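Local coordinates for protein prephenate dehydratase (Arthrobacter aurescens, PDB 3MWB) that probably converts prephenate to phenylpyruvate, carbon dioxide and water in phenylalanine biosynthesis, and binds L-phenylalanine through its ACT domain, at residues A[69-74]-A[246-251]; A[38-43]-A[56-61]; A[202-207]-A[262-267]; A[220-225]-A[268-273]. One frame throughout, in Å; residues are numbered along the deposited sequence. Where two conformers were deposited one is given.

Interaction 2 comes first along the chain and lies wholly in the dehydratase region, between helix 40-48 and strand 54-60. Interaction 1 follows on the neighbouring helix 67-73 and reaches across to strand 245-252 of the ACT domain, joining the two domains; its centre is about 12 Å from those of interactions 2 and 3. Interactions 3 and 4 lie inside the ACT domain with centres about 6 Å apart and share helix 258-270, which packs on strand 200-207 and beside helix 215-224. The segments of interactions 1, 3 and 4 alternate along the chain. Strands 245-252 and 200-207 are neighbours in one sheet, so the domain interface and the helical layer are built on the same framework.

Interaction 1 of 4, residues A[69-74]-A[246-251]; sequences ATLDAI and FFSIDA. With PHE (phenylalanine), chain D.
Phe-246 presses the far corner of its ring against the helix of 69-74, with CZ 3.8 Å from the backbone oxygen Leu-71 O. Phe-246 CZ is also 3.8 Å from Asp-72 OD1, which lies at the ring edge near its plane; the carboxylate and ring planes are 82° apart. CG of Phe-246 sits between the backbone N and carbonyl carbon (chi1 68°), aiming the ring out of the strand at the helix. This is the closer-packed end, with Phe-246 and Leu-71 buried and Asp-72 at its partly exposed margin, where OD2 makes a salt bridge to Arg-236. The pair joins the dehydratase region, probably the catalytic part, to the sheet of the ACT domain that binds phenylalanine. Toward Ser-248 the fit is looser. Leu-71 CD2 comes no nearer than 4.1 Å to Ser-248 OG, and a water spans the gap, giving a hydrogen bond to Leu-71 O at 2.7 Å and bonding equally closely to Ser-248 OG. Arg-232 also bonds that hydroxyl. One residue along, Phe-247 serves the phenylalanine site: the edge of its ring meets the ligand, Phe-247 CZ lying 3.6 Å from the ligand CG. An alanine at Phe-247 would remove that edge and is likely to leave the ligand ring less firmly held on this side. Asn-229 and Leu-230 of the second subunit bond the same ligand.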
# COMPACT_ATOMS: atom_id res chain seq x y z
N ALA A 69 -17.69 20.84 17.78
CA ALA A 69 -17.78 20.51 19.20
C ALA A 69 -18.01 19.01 19.40
O ALA A 69 -17.39 18.39 20.26
CB ALA A 69 -18.89 21.31 19.88
N THR A 70 -18.90 18.43 18.60
CA THR A 70 -19.25 17.03 18.73
C THR A 70 -18.05 16.12 18.44
O THR A 70 -17.77 15.21 19.19
CB THR A 70 -20.40 16.66 17.78
OG1 THR A 70 -21.60 17.28 18.24
CG2 THR A 70 -20.58 15.15 17.73
N LEU A 71 -17.35 16.42 17.35
CA LEU A 71 -16.22 15.63 16.90
C LEU A 71 -15.10 15.65 17.92
O LEU A 71 -14.44 14.64 18.14
CB LEU A 71 -15.71 16.15 15.54
CG LEU A 71 -16.71 16.07 14.38
CD1 LEU A 71 -16.09 16.72 13.14
CD2 LEU A 71 -17.09 14.63 14.11
N ASP A 72 -14.89 16.79 18.57
CA ASP A 72 -13.83 16.88 19.58
C ASP A 72 -14.28 16.20 20.87
O ASP A 72 -13.49 15.49 21.52
CB ASP A 72 -13.42 18.34 19.79
CG ASP A 72 -12.63 18.89 18.62
OD1 ASP A 72 -12.20 18.09 17.76
OD2 ASP A 72 -12.41 20.13 18.56
N ALA A 73 -15.54 16.39 21.23
CA ALA A 73 -16.03 15.89 22.54
C ALA A 73 -16.00 14.36 22.66
O ALA A 73 -15.64 13.81 23.71
CB ALA A 73 -17.42 16.43 22.82
N ILE A 74 -16.36 13.68 21.57
CA ILE A 74 -16.46 12.21 21.57
C ILE A 74 -15.10 11.54 21.38
O ILE A 74 -15.00 10.31 21.42
CB ILE A 74 -17.47 11.68 20.51
CG1 ILE A 74 -16.98 11.97 19.08
CG2 ILE A 74 -18.85 12.31 20.75
CD1 ILE A 74 -17.84 11.31 17.99
N PHE A 246 -5.94 13.10 15.75
CA PHE A 246 -6.74 11.90 15.70
C PHE A 246 -7.59 11.87 14.44
O PHE A 246 -7.85 12.90 13.83
CB PHE A 246 -7.56 11.68 16.97
CG PHE A 246 -8.65 12.68 17.17
CD1 PHE A 246 -9.86 12.58 16.48
CD2 PHE A 246 -8.48 13.73 18.08
CE1 PHE A 246 -10.88 13.50 16.67
CE2 PHE A 246 -9.50 14.68 18.28
CZ PHE A 246 -10.69 14.56 17.58
N PHE A 247 -7.99 10.67 14.04
CA PHE A 247 -8.88 10.48 12.91
C PHE A 247 -10.23 9.96 13.40
O PHE A 247 -10.30 8.96 14.11
CB PHE A 247 -8.26 9.55 11.89
CG PHE A 247 -6.86 9.94 11.49
CD1 PHE A 247 -6.65 11.00 10.63
CD2 PHE A 247 -5.76 9.25 12.01
CE1 PHE A 247 -5.34 11.38 10.27
CE2 PHE A 247 -4.45 9.60 11.64
CZ PHE A 247 -4.24 10.68 10.78
N SER A 248 -11.28 10.68 13.03
CA SER A 248 -12.66 10.30 13.31
C SER A 248 -13.21 9.59 12.07
O SER A 248 -13.18 10.12 10.94
CB SER A 248 -13.47 11.57 13.60
OG SER A 248 -14.75 11.28 14.13
N ILE A 249 -13.68 8.36 12.25
CA ILE A 249 -13.94 7.49 11.10
C ILE A 249 -15.26 6.73 11.27
O ILE A 249 -15.53 6.18 12.35
CB ILE A 249 -12.78 6.45 10.91
CG1 ILE A 249 -11.45 7.14 10.51
CG2 ILE A 249 -13.14 5.40 9.85
CD1 ILE A 249 -10.23 6.26 10.69
N ASP A 250 -16.08 6.72 10.22
CA ASP A 250 -17.26 5.82 10.17
C ASP A 250 -16.99 4.75 9.13
O ASP A 250 -16.63 5.08 7.98
CB ASP A 250 -18.56 6.56 9.79
CG ASP A 250 -18.93 7.69 10.78
OD1 ASP A 250 -18.52 7.65 11.97
OD2 ASP A 250 -19.67 8.61 10.36
N ALA A 251 -17.15 3.49 9.53
CA ALA A 251 -17.04 2.33 8.62
C ALA A 251 -18.39 1.66 8.44
O ALA A 251 -19.24 1.71 9.36
CB ALA A 251 -16.02 1.33 9.15
N PHE D . 0.84 13.07 8.08
CA PHE D . 0.30 11.69 8.04
C PHE D . 0.04 11.19 6.62
O PHE D . 0.32 11.87 5.63
CB PHE D . -0.96 11.56 8.92
CG PHE D . -2.09 12.52 8.59
CD1 PHE D . -2.92 12.29 7.49
CD2 PHE D . -2.35 13.62 9.41
CE1 PHE D . -3.99 13.15 7.20
CE2 PHE D . -3.43 14.49 9.13
CZ PHE D . -4.23 14.26 8.02
OXT PHE D . -0.45 10.07 6.40
O HOH W 1 -14.63 12.39 16.61

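Interaction 2 of 4, residues A[38-43]-A[56-61]; sequences TNVNTA and MVPIEN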
# COMPACT_ATOMS: atom_id res chain seq x y z
N THR A 38 -26.73 23.92 27.07
CA THR A 38 -26.05 25.08 26.49
C THR A 38 -25.19 24.70 25.29
O THR A 38 -25.20 25.38 24.26
CB THR A 38 -25.11 25.74 27.53
OG1 THR A 38 -25.88 26.23 28.64
CG2 THR A 38 -24.36 26.89 26.91
N ASN A 39 -24.40 23.63 25.44
CA ASN A 39 -23.50 23.20 24.37
C ASN A 39 -23.38 21.69 24.30
O ASN A 39 -23.92 20.96 25.14
CB ASN A 39 -22.13 23.92 24.46
CG ASN A 39 -21.45 23.73 25.80
OD1 ASN A 39 -21.55 22.68 26.41
ND2 ASN A 39 -20.73 24.76 26.25
N VAL A 40 -22.69 21.22 23.25
CA VAL A 40 -22.47 19.80 23.10
C VAL A 40 -21.75 19.16 24.30
O VAL A 40 -22.15 18.08 24.73
CB VAL A 40 -21.76 19.47 21.74
CG1 VAL A 40 -21.07 18.12 21.79
CG2 VAL A 40 -22.79 19.54 20.61
N ASN A 41 -20.71 19.81 24.83
CA ASN A 41 -20.00 19.21 25.95
C ASN A 41 -20.91 19.02 27.15
O ASN A 41 -20.92 17.95 27.74
CB ASN A 41 -18.73 19.96 26.36
CG ASN A 41 -17.83 19.10 27.26
OD1 ASN A 41 -17.36 18.01 26.85
ND2 ASN A 41 -17.62 19.54 28.50
N THR A 42 -21.68 20.05 27.49
CA THR A 42 -22.64 19.99 28.60
C THR A 42 -23.65 18.87 28.39
O THR A 42 -23.99 18.16 29.35
CB THR A 42 -23.34 21.34 28.81
OG1 THR A 42 -22.35 22.31 29.20
CG2 THR A 42 -24.37 21.26 29.94
N ALA A 43 -24.12 18.70 27.15
CA ALA A 43 -25.04 17.59 26.84
C ALA A 43 -24.41 16.25 27.17
O ALA A 43 -25.03 15.38 27.81
CB ALA A 43 -25.49 17.63 25.36
N MSE A 56 -28.48 13.82 22.34
CA MSE A 56 -28.69 13.99 20.92
C MSE A 56 -27.91 15.21 20.42
O MSE A 56 -28.22 16.35 20.77
CB MSE A 56 -30.17 14.15 20.59
CG MSE A 56 -30.48 14.19 19.08
SE MSE A 56 -30.12 12.46 18.17
CE MSE A 56 -31.66 11.38 18.67
N VAL A 57 -26.89 14.95 19.59
CA VAL A 57 -26.00 16.00 19.14
C VAL A 57 -25.77 15.93 17.64
O VAL A 57 -25.79 14.83 17.08
CB VAL A 57 -24.65 15.97 19.92
CG1 VAL A 57 -24.88 16.25 21.42
CG2 VAL A 57 -23.91 14.62 19.73
N PRO A 58 -25.56 17.08 16.99
CA PRO A 58 -25.36 17.06 15.54
C PRO A 58 -23.95 16.62 15.19
O PRO A 58 -23.01 16.86 15.96
CB PRO A 58 -25.56 18.52 15.14
CG PRO A 58 -25.08 19.31 16.33
CD PRO A 58 -25.33 18.44 17.55
N ILE A 59 -23.79 16.00 14.02
CA ILE A 59 -22.47 15.57 13.57
C ILE A 59 -22.15 15.95 12.14
O ILE A 59 -21.00 15.88 11.73
CB ILE A 59 -22.22 14.04 13.80
CG1 ILE A 59 -20.70 13.75 13.67
CG2 ILE A 59 -23.10 13.20 12.85
CD1 ILE A 59 -20.19 12.40 14.15
N GLU A 60 -23.16 16.36 11.37
CA GLU A 60 -22.95 16.89 10.02
C GLU A 60 -24.10 17.82 9.59
O GLU A 60 -25.27 17.50 9.77
CB GLU A 60 -22.76 15.75 9.00
CG GLU A 60 -22.50 16.21 7.55
CD GLU A 60 -21.02 16.46 7.20
OE1 GLU A 60 -20.12 16.17 8.03
OE2 GLU A 60 -20.74 16.94 6.06
N ASN A 61 -23.73 18.98 9.03
CA ASN A 61 -24.66 19.90 8.37
C ASN A 61 -25.70 20.46 9.31
O ASN A 61 -26.90 20.45 9.00
CB ASN A 61 -25.36 19.22 7.17
CG ASN A 61 -24.41 18.83 6.05
OD1 ASN A 61 -23.29 19.34 5.97
ND2 ASN A 61 -24.85 17.92 5.18
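Val-40 lays its CG2 methyl against two residues of the strand at once. Val-40 CG2 is 4.0 Å from Val-57 CG1 and 4.1 Å from Pro-58 CD, so one methyl bridges a branched side chain and the neighbouring proline ring. Its torsion (chi1 159°) sets CG2 anti to the carbonyl carbon, the position from which it reaches both. The side chains of Val-40 and Val-57 cross at about a right angle. One turn further along the helix, Ala-43 CB approaches Val-57 CG1 at 4.2 Å, so that this methyl is touched from two helical positions. The helix is the crossover of a beta-alpha-beta unit: strand 33-37 leads into helix 40-48, which returns to the parallel strand 54-60, with strand 8-12 lying between the two in the sheet. Asn-39 caps the start of that helix. Asn-39 OD1 accepts from Thr-42 N at 2.8 Å, nearly in line with the C=O bond, and from Thr-42 OG1, which lies above the carbonyl plane; two donors thus grip the one oxygen and fix the amide. On the strand side, Ile-59 and Glu-60 both face Arg-183 in a classic beta bulge, and Thr-70 OG1 of helix 67-73 bonds Pro-58 O.

Interaction 3 of 4, residues A[202-207]-A[262-267]; sequences TTVVVP and DALAGL
Leu-267, which has more of its surface buried here than any other residue, reaches between two valines of the strand. Leu-267 CD1 is 4.1 Å from Val-204 CG2 and 4.2 Å from Val-206 CG2. With Val-204 the approach is tip to tip, branch end meeting branch end. Leu-264, one turn earlier, makes the tighter touch: Leu-264 CD2 comes to 3.6 Å from Val-204 CG1, the two side chains crossing obliquely. The bond from CA to CB of Leu-264 does not aim at the strand; CG lies anti to the carbonyl carbon (chi1 -67°), and the outer end swings closer from there. Val-204 is therefore held by both leucines, one on each methyl. Segments 202-207 and 262-267 run nearly parallel, their directions 17° apart, as the first strand and second helix of an ACT domain, whose beta-alpha-beta-beta-alpha-beta chain lays two helices on one face of a four-stranded antiparallel sheet. Val-204 and Val-206 point to the helix, while Thr-203 turns away and bonds Tyr-280 and Asp-250. Phe-223 and Ile-219 of the neighbouring helix also pack on Leu-267, and Val-306 of the third subunit touches Leu-264.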
# COMPACT_ATOMS: atom_id res chain seq x y z
N THR A 202 -20.08 1.49 11.97
CA THR A 202 -19.19 1.43 13.12
C THR A 202 -18.32 2.67 13.11
O THR A 202 -17.72 3.01 12.08
CB THR A 202 -18.36 0.11 13.17
OG1 THR A 202 -19.24 -1.01 13.35
CG2 THR A 202 -17.33 0.11 14.34
N THR A 203 -18.23 3.33 14.26
CA THR A 203 -17.45 4.55 14.42
C THR A 203 -16.28 4.33 15.39
O THR A 203 -16.43 3.70 16.45
CB THR A 203 -18.34 5.76 14.90
OG1 THR A 203 -19.43 5.96 14.00
CG2 THR A 203 -17.53 7.07 14.98
N VAL A 204 -15.12 4.86 15.02
CA VAL A 204 -13.92 4.83 15.85
C VAL A 204 -13.17 6.16 15.82
O VAL A 204 -13.29 6.95 14.88
CB VAL A 204 -12.92 3.73 15.42
CG1 VAL A 204 -13.47 2.37 15.71
CG2 VAL A 204 -12.52 3.88 13.92
N VAL A 205 -12.38 6.40 16.87
CA VAL A 205 -11.48 7.54 16.87
C VAL A 205 -10.09 6.98 17.04
O VAL A 205 -9.82 6.29 18.03
CB VAL A 205 -11.82 8.55 18.00
CG1 VAL A 205 -10.66 9.60 18.15
CG2 VAL A 205 -13.16 9.23 17.73
N VAL A 206 -9.21 7.26 16.08
CA VAL A 206 -7.86 6.68 16.07
C VAL A 206 -6.81 7.78 16.23
O VAL A 206 -6.64 8.62 15.34
CB VAL A 206 -7.57 5.83 14.79
CG1 VAL A 206 -6.24 5.08 14.89
CG2 VAL A 206 -8.76 4.87 14.49
N PRO A 207 -6.11 7.77 17.38
CA PRO A 207 -5.00 8.68 17.62
C PRO A 207 -3.83 8.29 16.72
O PRO A 207 -3.52 7.11 16.57
CB PRO A 207 -4.64 8.42 19.10
CG PRO A 207 -5.87 7.79 19.69
CD PRO A 207 -6.45 6.97 18.57
N ASP A 262 -11.77 -7.95 13.00
CA ASP A 262 -10.39 -8.09 12.57
C ASP A 262 -9.73 -6.73 12.32
O ASP A 262 -8.62 -6.49 12.81
CB ASP A 262 -10.28 -8.99 11.34
CG ASP A 262 -8.95 -9.71 11.28
OD1 ASP A 262 -8.64 -10.47 12.24
OD2 ASP A 262 -8.21 -9.53 10.27
N ALA A 263 -10.42 -5.84 11.61
CA ALA A 263 -9.95 -4.47 11.38
C ALA A 263 -9.73 -3.71 12.69
O ALA A 263 -8.72 -3.05 12.84
CB ALA A 263 -10.91 -3.69 10.47
N LEU A 264 -10.69 -3.82 13.62
CA LEU A 264 -10.56 -3.20 14.93
C LEU A 264 -9.27 -3.66 15.64
O LEU A 264 -8.58 -2.85 16.26
CB LEU A 264 -11.80 -3.45 15.82
CG LEU A 264 -13.11 -2.77 15.34
CD1 LEU A 264 -14.34 -3.34 16.09
CD2 LEU A 264 -13.05 -1.22 15.46
N ALA A 265 -8.97 -4.95 15.56
CA ALA A 265 -7.73 -5.47 16.17
C ALA A 265 -6.50 -4.85 15.51
O ALA A 265 -5.54 -4.49 16.21
CB ALA A 265 -7.67 -6.98 16.11
N GLY A 266 -6.54 -4.71 14.20
CA GLY A 266 -5.42 -4.10 13.43
C GLY A 266 -5.17 -2.66 13.86
O GLY A 266 -4.03 -2.21 13.95
N LEU A 267 -6.27 -1.95 14.11
CA LEU A 267 -6.24 -0.55 14.54
C LEU A 267 -5.61 -0.44 15.92
O LEU A 267 -4.79 0.42 16.14
CB LEU A 267 -7.67 0.05 14.56
CG LEU A 267 -8.35 0.36 13.23
CD1 LEU A 267 -9.76 0.88 13.48
CD2 LEU A 267 -7.57 1.37 12.40

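Interaction 4 of 4, residues A[220-225]-A[268-273]; sequences LDQFAS and HRISPA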
# COMPACT_ATOMS: atom_id res chain seq x y z
N LEU A 220 -5.90 3.37 7.48
CA LEU A 220 -7.01 3.10 6.56
C LEU A 220 -6.95 1.69 5.94
O LEU A 220 -8.00 1.06 5.72
CB LEU A 220 -7.09 4.18 5.49
CG LEU A 220 -7.48 5.56 6.06
CD1 LEU A 220 -8.10 6.43 5.01
CD2 LEU A 220 -8.46 5.43 7.24
N ASP A 221 -5.74 1.18 5.74
CA ASP A 221 -5.54 -0.15 5.19
C ASP A 221 -6.16 -1.24 6.07
O ASP A 221 -6.56 -2.27 5.55
CB ASP A 221 -4.06 -0.46 4.96
CG ASP A 221 -3.85 -1.59 3.95
OD1 ASP A 221 -4.40 -1.49 2.84
OD2 ASP A 221 -3.15 -2.58 4.27
N GLN A 222 -6.25 -1.00 7.39
CA GLN A 222 -6.91 -1.97 8.27
C GLN A 222 -8.34 -2.25 7.80
O GLN A 222 -8.77 -3.40 7.79
CB GLN A 222 -6.89 -1.52 9.73
CG GLN A 222 -5.50 -1.31 10.31
CD GLN A 222 -4.57 -2.49 10.09
OE1 GLN A 222 -4.91 -3.63 10.38
NE2 GLN A 222 -3.38 -2.21 9.56
N PHE A 223 -9.05 -1.20 7.36
CA PHE A 223 -10.38 -1.33 6.76
C PHE A 223 -10.33 -1.82 5.31
O PHE A 223 -11.01 -2.78 4.95
CB PHE A 223 -11.16 -0.01 6.87
CG PHE A 223 -11.49 0.39 8.30
CD1 PHE A 223 -12.39 -0.35 9.04
CD2 PHE A 223 -10.92 1.51 8.87
CE1 PHE A 223 -12.70 0.00 10.36
CE2 PHE A 223 -11.21 1.88 10.18
CZ PHE A 223 -12.12 1.14 10.92
N ALA A 224 -9.52 -1.17 4.47
CA ALA A 224 -9.51 -1.46 3.04
C ALA A 224 -9.07 -2.90 2.72
O ALA A 224 -9.69 -3.55 1.89
CB ALA A 224 -8.67 -0.43 2.26
N SER A 225 -8.02 -3.38 3.40
CA SER A 225 -7.51 -4.75 3.17
C SER A 225 -8.48 -5.86 3.61
O SER A 225 -8.27 -7.02 3.26
CB SER A 225 -6.14 -4.94 3.85
OG SER A 225 -6.29 -5.07 5.25
N HIS A 268 -6.03 -1.30 16.84
CA HIS A 268 -5.51 -1.28 18.20
C HIS A 268 -3.99 -1.56 18.20
O HIS A 268 -3.24 -0.90 18.93
CB HIS A 268 -6.26 -2.29 19.07
CG HIS A 268 -5.86 -2.28 20.51
ND1 HIS A 268 -6.63 -1.69 21.49
CD2 HIS A 268 -4.79 -2.82 21.14
CE1 HIS A 268 -6.04 -1.84 22.66
NE2 HIS A 268 -4.92 -2.53 22.48
N ARG A 269 -3.54 -2.51 17.37
CA ARG A 269 -2.11 -2.81 17.29
C ARG A 269 -1.30 -1.57 16.90
O ARG A 269 -0.28 -1.29 17.53
CB ARG A 269 -1.84 -4.02 16.37
CG ARG A 269 -2.34 -5.35 16.98
CD ARG A 269 -1.94 -6.60 16.18
NE ARG A 269 -2.29 -6.57 14.75
CZ ARG A 269 -3.41 -7.07 14.23
NH1 ARG A 269 -4.34 -7.62 15.01
NH2 ARG A 269 -3.60 -7.02 12.92
N ILE A 270 -1.76 -0.82 15.91
CA ILE A 270 -1.07 0.42 15.45
C ILE A 270 -1.17 1.54 16.49
O ILE A 270 -0.21 2.30 16.72
CB ILE A 270 -1.68 0.97 14.14
CG1 ILE A 270 -1.45 0.01 12.97
CG2 ILE A 270 -1.11 2.37 13.78
CD1 ILE A 270 -2.40 0.31 11.79
N SER A 271 -2.35 1.61 17.10
CA SER A 271 -2.70 2.69 18.00
C SER A 271 -3.55 2.14 19.17
O SER A 271 -4.79 2.14 19.10
CB SER A 271 -3.48 3.76 17.21
OG SER A 271 -3.70 4.93 17.99
N PRO A 272 -2.89 1.68 20.24
CA PRO A 272 -3.59 1.08 21.39
C PRO A 272 -4.59 2.00 22.12
O PRO A 272 -5.47 1.51 22.85
CB PRO A 272 -2.45 0.68 22.35
CG PRO A 272 -1.25 0.58 21.49
CD PRO A 272 -1.42 1.56 20.37
N ALA A 273 -4.46 3.32 21.95
CA ALA A 273 -5.44 4.23 22.53
C ALA A 273 -6.67 4.48 21.64
O ALA A 273 -7.43 5.41 21.91
CB ALA A 273 -4.78 5.56 22.97
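The two helices of the ACT domain, 215-224 and 258-270, lie next to each other on its sheet, and here they meet through Gln-222 and Ile-270. The two side chains come from opposite directions. Ile-270 sends its CD1 methyl against the flank of the glutamine, 3.5 Å from Gln-222 NE2 and 3.8 Å from Gln-222 CG. A bend at chi2 (-51°) folds the glutamine chain, so that both its aliphatic part and its amide come up against the methyl. The polar end looks elsewhere for its partners: OE1 accepts a hydrogen bond from Arg-226 NH1, and NE2 makes a weak one to Glu-218 O. Gln-222 is buried, and these bonds serve the two polar atoms of its amide. Arg-269, deposited in two conformers, is a loose neighbour: in the one given, Arg-269 NH2 is 4.4 Å from Gln-222 OE1 and approaches obliquely, without a hydrogen bond. In that conformer Arg-269 makes a cation-pi contact with Phe-299 of the third subunit, so this edge of the helix pair also faces a subunit interface. Within 220-225, Asp-221 O accepts from both Ser-225 N and Ser-225 OG, each at 2.8 Å, and the two donors come from opposite faces of the carbonyl plane. Where the second helix has given way to the following turn, Pro-272 CA sits over the centre of one face of the His-268 ring, 3.9 Å above its plane.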